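Local coordinates for protein Keto/oxoacid ferredoxin oxidoreductase, gamma subunit (Geobacter sulfurreducens, PDB 3ON3) that probably takes part, as the gamma subunit of a keto/oxoacid ferredoxin oxidoreductase, in the ferredoxin-linked oxidation of 2-oxoacids, at residues Val140-Glu152 with Arg168-Lys182. Residues are numbered along the deposited sequence; the frame is centred on the assembly and turned at random.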
# COMPACT_ATOMS: atom_id res chain seq x y z
N VAL B 140 -15.34 6.19 -6.69
CA VAL B 140 -15.81 5.22 -7.68
C VAL B 140 -17.04 5.79 -8.39
O VAL B 140 -17.11 5.78 -9.62
CB VAL B 140 -16.12 3.83 -7.03
CG1 VAL B 140 -16.81 2.87 -8.01
CG2 VAL B 140 -14.82 3.20 -6.45
N ALA B 141 -18.00 6.28 -7.61
CA ALA B 141 -19.17 6.96 -8.16
C ALA B 141 -18.79 8.06 -9.17
O ALA B 141 -19.27 8.06 -10.30
CB ALA B 141 -20.05 7.54 -7.06
N LEU B 142 -17.89 8.96 -8.76
CA LEU B 142 -17.53 10.13 -9.59
C LEU B 142 -16.67 9.85 -10.82
O LEU B 142 -16.83 10.51 -11.84
CB LEU B 142 -16.87 11.23 -8.74
CG LEU B 142 -17.68 11.83 -7.59
CD1 LEU B 142 -16.79 12.71 -6.73
CD2 LEU B 142 -18.91 12.63 -8.10
N THR B 143 -15.76 8.89 -10.76
CA THR B 143 -14.83 8.68 -11.88
C THR B 143 -15.34 7.65 -12.87
O THR B 143 -15.04 7.72 -14.07
CB THR B 143 -13.44 8.23 -11.38
OG1 THR B 143 -13.57 7.01 -10.63
CG2 THR B 143 -12.82 9.30 -10.50
N GLY B 144 -16.10 6.68 -12.37
CA GLY B 144 -16.49 5.52 -13.15
C GLY B 144 -15.29 4.75 -13.68
O GLY B 144 -15.39 4.09 -14.69
N VAL B 145 -14.15 4.83 -13.00
CA VAL B 145 -12.95 4.18 -13.52
C VAL B 145 -13.02 2.65 -13.38
O VAL B 145 -12.50 1.91 -14.22
CB VAL B 145 -11.62 4.78 -12.92
CG1 VAL B 145 -11.44 4.39 -11.46
CG2 VAL B 145 -10.43 4.32 -13.72
N VAL B 146 -13.67 2.19 -12.31
CA VAL B 146 -13.89 0.75 -12.09
C VAL B 146 -15.38 0.52 -11.84
O VAL B 146 -16.08 1.44 -11.40
CB VAL B 146 -13.09 0.22 -10.88
CG1 VAL B 146 -11.59 0.32 -11.15
CG2 VAL B 146 -13.45 0.98 -9.58
N SER B 147 -15.86 -0.70 -12.10
CA SER B 147 -17.25 -1.03 -11.81
C SER B 147 -17.47 -0.95 -10.31
O SER B 147 -16.53 -1.14 -9.53
CB SER B 147 -17.63 -2.42 -12.33
OG SER B 147 -16.83 -3.43 -11.71
N LYS B 148 -18.70 -0.67 -9.91
CA LYS B 148 -19.06 -0.66 -8.50
C LYS B 148 -18.79 -2.05 -7.91
O LYS B 148 -18.32 -2.16 -6.77
CB LYS B 148 -20.54 -0.27 -8.32
CG LYS B 148 -21.01 -0.23 -6.85
CD LYS B 148 -22.55 -0.13 -6.73
CE LYS B 148 -22.99 0.18 -5.30
NZ LYS B 148 -24.47 -0.07 -5.06
N GLU B 149 -19.06 -3.10 -8.68
CA GLU B 149 -18.81 -4.46 -8.22
C GLU B 149 -17.32 -4.71 -7.93
O GLU B 149 -16.99 -5.29 -6.89
CB GLU B 149 -19.38 -5.53 -9.18
CG GLU B 149 -19.00 -6.97 -8.80
CD GLU B 149 -19.50 -8.06 -9.76
OE1 GLU B 149 -20.09 -7.76 -10.82
OE2 GLU B 149 -19.30 -9.25 -9.44
N ALA B 150 -16.45 -4.29 -8.85
CA ALA B 150 -15.00 -4.44 -8.69
C ALA B 150 -14.52 -3.79 -7.41
O ALA B 150 -13.77 -4.38 -6.62
CB ALA B 150 -14.26 -3.82 -9.88
N ALA B 151 -14.96 -2.56 -7.20
CA ALA B 151 -14.55 -1.79 -6.03
C ALA B 151 -15.09 -2.39 -4.75
O ALA B 151 -14.38 -2.45 -3.73
CB ALA B 151 -14.99 -0.31 -6.17
N GLU B 152 -16.34 -2.84 -4.79
CA GLU B 152 -16.95 -3.45 -3.62
C GLU B 152 -16.18 -4.71 -3.20
O GLU B 152 -15.90 -4.92 -2.02
CB GLU B 152 -18.41 -3.83 -3.88
CG GLU B 152 -19.13 -4.24 -2.59
CD GLU B 152 -20.51 -4.84 -2.80
OE1 GLU B 152 -20.91 -5.13 -3.95
OE2 GLU B 152 -21.20 -5.03 -1.78
N ARG B 168 -19.17 -2.19 4.14
CA ARG B 168 -20.14 -2.19 3.05
C ARG B 168 -20.99 -0.92 3.12
O ARG B 168 -21.19 -0.25 2.12
CB ARG B 168 -21.04 -3.44 3.09
CG ARG B 168 -22.41 -3.24 2.42
CD ARG B 168 -22.34 -3.08 0.90
NE ARG B 168 -23.64 -2.62 0.38
CZ ARG B 168 -24.01 -2.62 -0.90
NH1 ARG B 168 -23.19 -3.07 -1.84
NH2 ARG B 168 -25.20 -2.17 -1.24
N LYS B 169 -21.50 -0.61 4.31
CA LYS B 169 -22.29 0.59 4.54
C LYS B 169 -21.53 1.88 4.21
O LYS B 169 -22.06 2.79 3.57
CB LYS B 169 -22.81 0.63 5.99
CG LYS B 169 -23.82 1.75 6.27
CD LYS B 169 -24.34 1.66 7.70
CE LYS B 169 -25.35 2.76 7.99
NZ LYS B 169 -26.53 2.66 7.08
N ALA B 170 -20.27 1.96 4.64
CA ALA B 170 -19.44 3.13 4.37
C ALA B 170 -19.26 3.31 2.87
O ALA B 170 -19.36 4.42 2.35
CB ALA B 170 -18.07 2.98 5.06
N PHE B 171 -18.96 2.21 2.20
CA PHE B 171 -18.74 2.25 0.76
C PHE B 171 -20.01 2.69 0.02
O PHE B 171 -19.96 3.57 -0.84
CB PHE B 171 -18.29 0.87 0.28
CG PHE B 171 -18.30 0.71 -1.22
CD1 PHE B 171 -17.27 1.23 -2.00
CD2 PHE B 171 -19.31 -0.00 -1.86
CE1 PHE B 171 -17.26 1.07 -3.38
CE2 PHE B 171 -19.32 -0.16 -3.25
CZ PHE B 171 -18.30 0.37 -4.01
N GLN B 172 -21.14 2.08 0.37
CA GLN B 172 -22.42 2.40 -0.26
C GLN B 172 -22.78 3.87 -0.05
O GLN B 172 -23.16 4.56 -0.99
CB GLN B 172 -23.53 1.49 0.31
CG GLN B 172 -24.92 1.78 -0.23
CD GLN B 172 -24.96 1.78 -1.74
OE1 GLN B 172 -24.35 0.95 -2.40
NE2 GLN B 172 -25.68 2.73 -2.30
N MSE B 173 -22.62 4.35 1.17
CA MSE B 173 -22.94 5.73 1.51
C MSE B 173 -22.04 6.75 0.84
O MSE B 173 -22.51 7.81 0.41
CB MSE B 173 -22.93 5.94 3.02
CG MSE B 173 -23.99 5.12 3.74
SE MSE B 173 -24.43 5.88 5.49
CE MSE B 173 -25.35 7.49 4.88
N GLY B 174 -20.74 6.47 0.78
CA GLY B 174 -19.84 7.33 0.04
C GLY B 174 -20.35 7.46 -1.40
O GLY B 174 -20.47 8.56 -1.97
N PHE B 175 -20.65 6.30 -1.96
CA PHE B 175 -21.16 6.16 -3.32
C PHE B 175 -22.42 6.99 -3.52
O PHE B 175 -22.50 7.78 -4.45
CB PHE B 175 -21.47 4.68 -3.57
CG PHE B 175 -21.83 4.36 -4.99
CD1 PHE B 175 -20.83 4.07 -5.92
CD2 PHE B 175 -23.16 4.27 -5.38
CE1 PHE B 175 -21.16 3.74 -7.22
CE2 PHE B 175 -23.50 3.92 -6.69
CZ PHE B 175 -22.50 3.65 -7.61
N GLU B 176 -23.39 6.82 -2.63
CA GLU B 176 -24.67 7.50 -2.76
C GLU B 176 -24.52 9.02 -2.65
O GLU B 176 -25.02 9.76 -3.50
CB GLU B 176 -25.65 7.05 -1.68
CG GLU B 176 -26.02 5.60 -1.69
CD GLU B 176 -26.84 5.22 -0.49
OE1 GLU B 176 -26.82 5.98 0.51
OE2 GLU B 176 -27.50 4.17 -0.53
N LYS B 177 -23.84 9.47 -1.60
CA LYS B 177 -23.73 10.90 -1.30
C LYS B 177 -22.94 11.68 -2.35
O LYS B 177 -23.30 12.80 -2.68
CB LYS B 177 -23.12 11.15 0.08
CG LYS B 177 -23.98 10.70 1.25
CD LYS B 177 -23.44 11.30 2.53
CE LYS B 177 -24.21 10.85 3.75
NZ LYS B 177 -23.94 11.76 4.90
N ALA B 178 -21.87 11.09 -2.88
CA ALA B 178 -21.16 11.73 -3.98
C ALA B 178 -22.07 12.00 -5.18
O ALA B 178 -22.01 13.06 -5.80
CB ALA B 178 -19.98 10.90 -4.41
N LEU B 179 -22.91 11.02 -5.53
CA LEU B 179 -23.79 11.16 -6.66
C LEU B 179 -24.76 12.31 -6.41
O LEU B 179 -24.98 13.12 -7.28
CB LEU B 179 -24.54 9.85 -6.97
CG LEU B 179 -23.63 8.76 -7.55
CD1 LEU B 179 -24.37 7.43 -7.73
CD2 LEU B 179 -22.95 9.20 -8.87
N ALA B 180 -25.29 12.40 -5.19
CA ALA B 180 -26.29 13.40 -4.87
C ALA B 180 -25.68 14.78 -4.61
O ALA B 180 -26.34 15.79 -4.80
CB ALA B 180 -27.14 12.95 -3.68
N ALA B 181 -24.41 14.83 -4.21
CA ALA B 181 -23.77 16.09 -3.87
C ALA B 181 -23.20 16.80 -5.09
O ALA B 181 -23.07 18.02 -5.10
CB ALA B 181 -22.69 15.90 -2.80
N LYS B 182 -22.87 16.04 -6.13
CA LYS B 182 -22.19 16.62 -7.27
C LYS B 182 -23.08 17.61 -8.03
O LYS B 182 -24.31 17.63 -7.87
CB LYS B 182 -21.68 15.51 -8.20
CG LYS B 182 -22.78 14.79 -8.92
CD LYS B 182 -22.23 13.72 -9.87
CE LYS B 182 -23.42 12.98 -10.52
NZ LYS B 182 -22.99 12.07 -11.61
O HOH W 1 -20.81 10.24 -11.27
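The side chain of Lys148 reaches over the ring of Phe175 and past that of Phe171, both on helix 164-181. CB heads toward that helix, and with CG anti to the backbone N (chi1 -180°) the side chain runs out fully extended. CG passes Phe171, 4.0 Å from CZ. Next, CD comes down on Phe175, 3.9 Å from its CZ, and CE sits over the middle of the same ring in a CH-pi contact, with the chain crossing Phe175 at about a right angle. NZ has moved off-centre, still within cation-pi range, and donates to Gln172 OE1 at 2.9 Å, in the carbonyl plane and on a lone pair. The amide is held at its other end too, since Gln172 NE2 donates to Glu176 OE2. With the chain cut back to an alanine here, Phe175 would probably lose the cover over that face and Gln172 OE1 its ammonium donor.

From the other side of the Phe175 ring comes Ala141, its CB 3.7 Å from CD1 and also against Leu179. Phe171 goes deeper: Glu152 CA lies over one face, offset toward the rim, Val140 CG2 is at the edge, and Ala151 CB touches CE1. One turn past Lys148, Glu152 forms a salt bridge to Arg168, OE2 to NH1 2.8 Å; the nitrogen arrives from above the carboxylate, 67° out of its plane. At the far end, Leu142 packs on Ala178 and Lys182, and a water links Ala141 O to Lys182 NZ. Leu142 and Lys182 both touch Thr113 of strand 111-115.

The segments 148-152 and 168-181 run roughly antiparallel, their axes 11.6 Å apart at closest and 145° between their directions. With the end of helix 131-143 packed beside them, they form a helical layer on the mixed sheet of this alpha/beta fold.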